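Local atomic coordinates of ML032222a iGluR (Mnemiopsis leidyi, PDB entry 4YKI), a protein that is a ctenophore ionotropic glutamate receptor subunit whose ligand-binding domain holds glycine, and which probably opens an ion channel when glycine binds. Residues M41-S46 with F51-I56. Residues are numbered along the deposited sequence; the frame is centred on the assembly and turned at random. Where two conformers were deposited one is given.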
loop_
_atom_site.group_PDB
_atom_site.type_symbol
_atom_site.label_atom_id
_atom_site.label_comp_id
_atom_site.label_asym_id
_atom_site.label_seq_id
_atom_site.Cartn_x
_atom_site.Cartn_y
_atom_site.Cartn_z
ATOM N N MET B 41 0.887 -16.445 6.199
ATOM C CA MET B 41 2.010 -15.517 6.103
ATOM C C MET B 41 3.027 -15.753 7.223
ATOM O O MET B 41 4.227 -15.798 6.969
ATOM C CB MET B 41 1.499 -14.078 6.159
ATOM C CG MET B 41 0.656 -13.690 4.959
ATOM S SD MET B 41 -0.272 -12.173 5.138
ATOM C CE MET B 41 1.034 -10.933 5.228
ATOM N N VAL B 42 2.541 -15.901 8.450
ATOM C CA VAL B 42 3.415 -16.104 9.614
ATOM C C VAL B 42 4.183 -17.415 9.497
ATOM O O VAL B 42 5.371 -17.472 9.786
ATOM C CB VAL B 42 2.608 -16.064 10.927
ATOM C CG1 VAL B 42 3.438 -16.550 12.107
ATOM C CG2 VAL B 42 2.091 -14.666 11.200
ATOM N N VAL B 43 3.501 -18.471 9.074
ATOM C CA VAL B 43 4.148 -19.764 8.913
ATOM C C VAL B 43 5.321 -19.650 7.937
ATOM O O VAL B 43 6.417 -20.139 8.197
ATOM C CB VAL B 43 3.155 -20.848 8.439
ATOM C CG1 VAL B 43 3.873 -22.099 7.966
ATOM C CG2 VAL B 43 2.186 -21.215 9.561
ATOM N N LYS B 44 5.090 -19.021 6.793
ATOM C CA LYS B 44 6.152 -18.853 5.810
ATOM C C LYS B 44 7.303 -17.978 6.328
ATOM O O LYS B 44 8.461 -18.292 6.112
ATOM C CB LYS B 44 5.574 -18.276 4.517
ATOM C CG LYS B 44 6.482 -18.352 3.306
ATOM C CD LYS B 44 6.848 -19.787 2.906
ATOM C CE LYS B 44 5.622 -20.612 2.490
ATOM N NZ LYS B 44 5.953 -21.950 1.878
ATOM N N LEU B 45 6.981 -16.886 7.017
ATOM C CA LEU B 45 7.991 -16.038 7.641
ATOM C C LEU B 45 8.830 -16.851 8.614
ATOM O O LEU B 45 10.049 -16.712 8.640
ATOM C CB LEU B 45 7.356 -14.855 8.373
ATOM C CG LEU B 45 6.803 -13.738 7.495
ATOM C CD1 LEU B 45 5.977 -12.777 8.341
ATOM C CD2 LEU B 45 7.893 -12.995 6.742
ATOM N N SER B 46 8.185 -17.701 9.412
ATOM C CA SER B 46 8.913 -18.477 10.418
ATOM C C SER B 46 9.847 -19.488 9.774
ATOM O O SER B 46 10.951 -19.721 10.263
ATOM C CB SER B 46 7.946 -19.176 11.388
ATOM O OG SER B 46 7.347 -20.331 10.814
ATOM N N PHE B 51 12.512 -18.326 13.106
ATOM C CA PHE B 51 11.988 -18.113 14.452
ATOM C C PHE B 51 10.886 -19.105 14.782
ATOM O O PHE B 51 10.266 -19.663 13.888
ATOM C CB PHE B 51 11.486 -16.665 14.665
ATOM C CG PHE B 51 10.346 -16.227 13.742
ATOM C CD1 PHE B 51 9.014 -16.491 14.066
ATOM C CD2 PHE B 51 10.599 -15.513 12.572
ATOM C CE1 PHE B 51 7.992 -16.066 13.244
ATOM C CE2 PHE B 51 9.554 -15.094 11.745
ATOM C CZ PHE B 51 8.263 -15.366 12.086
ATOM N N THR B 52 10.674 -19.328 16.074
ATOM C CA THR B 52 9.457 -19.972 16.553
ATOM C C THR B 52 8.516 -18.883 17.048
ATOM O O THR B 52 8.915 -17.734 17.203
ATOM C CB THR B 52 9.736 -20.972 17.676
ATOM O OG1 THR B 52 10.344 -20.294 18.778
ATOM C CG2 THR B 52 10.650 -22.074 17.208
ATOM N N TYR B 53 7.258 -19.206 17.279
ATOM C CA TYR B 53 6.305 -18.182 17.661
ATOM C C TYR B 53 5.141 -18.769 18.433
ATOM O O TYR B 53 4.930 -19.989 18.476
ATOM C CB TYR B 53 5.781 -17.425 16.414
ATOM C CG TYR B 53 5.063 -18.316 15.432
ATOM C CD1 TYR B 53 5.773 -19.036 14.489
ATOM C CD2 TYR B 53 3.689 -18.485 15.492
ATOM C CE1 TYR B 53 5.148 -19.885 13.622
ATOM C CE2 TYR B 53 3.044 -19.347 14.615
ATOM C CZ TYR B 53 3.788 -20.050 13.682
ATOM O OH TYR B 53 3.206 -20.916 12.800
ATOM N N GLU B 54 4.394 -17.872 19.055
ATOM C CA GLU B 54 3.095 -18.169 19.632
ATOM C C GLU B 54 2.228 -16.950 19.431
ATOM O O GLU B 54 2.738 -15.852 19.236
ATOM C CB GLU B 54 3.211 -18.494 21.122
ATOM C CG GLU B 54 3.651 -17.299 21.976
ATOM C CD GLU B 54 3.891 -17.676 23.412
ATOM O OE1 GLU B 54 5.062 -17.966 23.739
ATOM O OE2 GLU B 54 2.918 -17.682 24.200
ATOM N N TYR B 55 0.917 -17.132 19.520
ATOM C CA TYR B 55 -0.023 -16.035 19.420
ATOM C C TYR B 55 -0.582 -15.682 20.790
ATOM O O TYR B 55 -0.915 -16.576 21.576
ATOM C CB TYR B 55 -1.158 -16.411 18.474
ATOM C CG TYR B 55 -0.782 -16.627 17.022
ATOM C CD1 TYR B 55 -0.476 -15.554 16.195
ATOM C CD2 TYR B 55 -0.762 -17.895 16.468
ATOM C CE1 TYR B 55 -0.161 -15.746 14.873
ATOM C CE2 TYR B 55 -0.443 -18.100 15.142
ATOM C CZ TYR B 55 -0.160 -17.019 14.343
ATOM O OH TYR B 55 0.115 -17.190 13.002
ATOM N N ILE B 56 -0.699 -14.395 21.059
ATOM C CA ILE B 56 -1.218 -13.877 22.329
ATOM C C ILE B 56 -2.336 -12.887 22.013
ATOM O O ILE B 56 -2.138 -11.887 21.308
ATOM C CB ILE B 56 -0.124 -13.173 23.159
ATOM C CG1 ILE B 56 0.994 -14.185 23.477
ATOM C CG2 ILE B 56 -0.711 -12.511 24.447
ATOM C CD1 ILE B 56 2.074 -13.709 24.409
HETATM O O HOH W 1 11.566 -21.776 12.149
#
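Phe51 meets Leu45 and Ser46, near the C-terminal end of helix 37-49, as the chain comes back into strand 52-56. Helix and strand, nearly antiparallel at 157°, form the alpha-beta half of a beta-alpha-beta unit in the periplasmic-binding-protein-like fold of glutamate receptor ligand-binding domains; strand 9-13, parallel to 52-56, is its other strand. With chi1 at 61°, the Phe51 ring is placed between its own backbone N and carbonyl carbon and lies against the helix, with Ser46 CA over one face, displaced toward the rim and 3.7 Å from the ring centroid. The ring's far end reaches Leu45, CZ lying 3.9 Å from Leu45 CB, while Leu10 and Leu5 also touch the side chain. Without this ring, as with an alanine at the position, Leu45 and Ser46 would probably face a gap, and Ser46 CA would lose its CH-pi partner. Between 41-46 and 51-56 there is no direct hydrogen bond; instead a water donates to the carbonyl oxygens of both Ser46 and Phe51. Two residues on, Tyr53 points at the helix and lays its ring against Val42: methyl CG1 stands over the centre of one face, 3.7 Å from the centroid and 9° off the normal. In one of two conformers of Ser46, its OG comes to the edge of the same ring, close to its plane and 3.6 Å from Tyr53 CE1, while donating a hydrogen bond back to Val43 O. The Tyr53 hydroxyl ends against Val43 CG2. Tyr55, whose ring also meets Trp34, approaches Val42 from the opposite direction. Its hydroxyl is hydrogen-bonded to Asn39, a turn earlier on the helix, and rests on the valine's branch point, with Tyr55 OH 3.4 Å from Val42 CB.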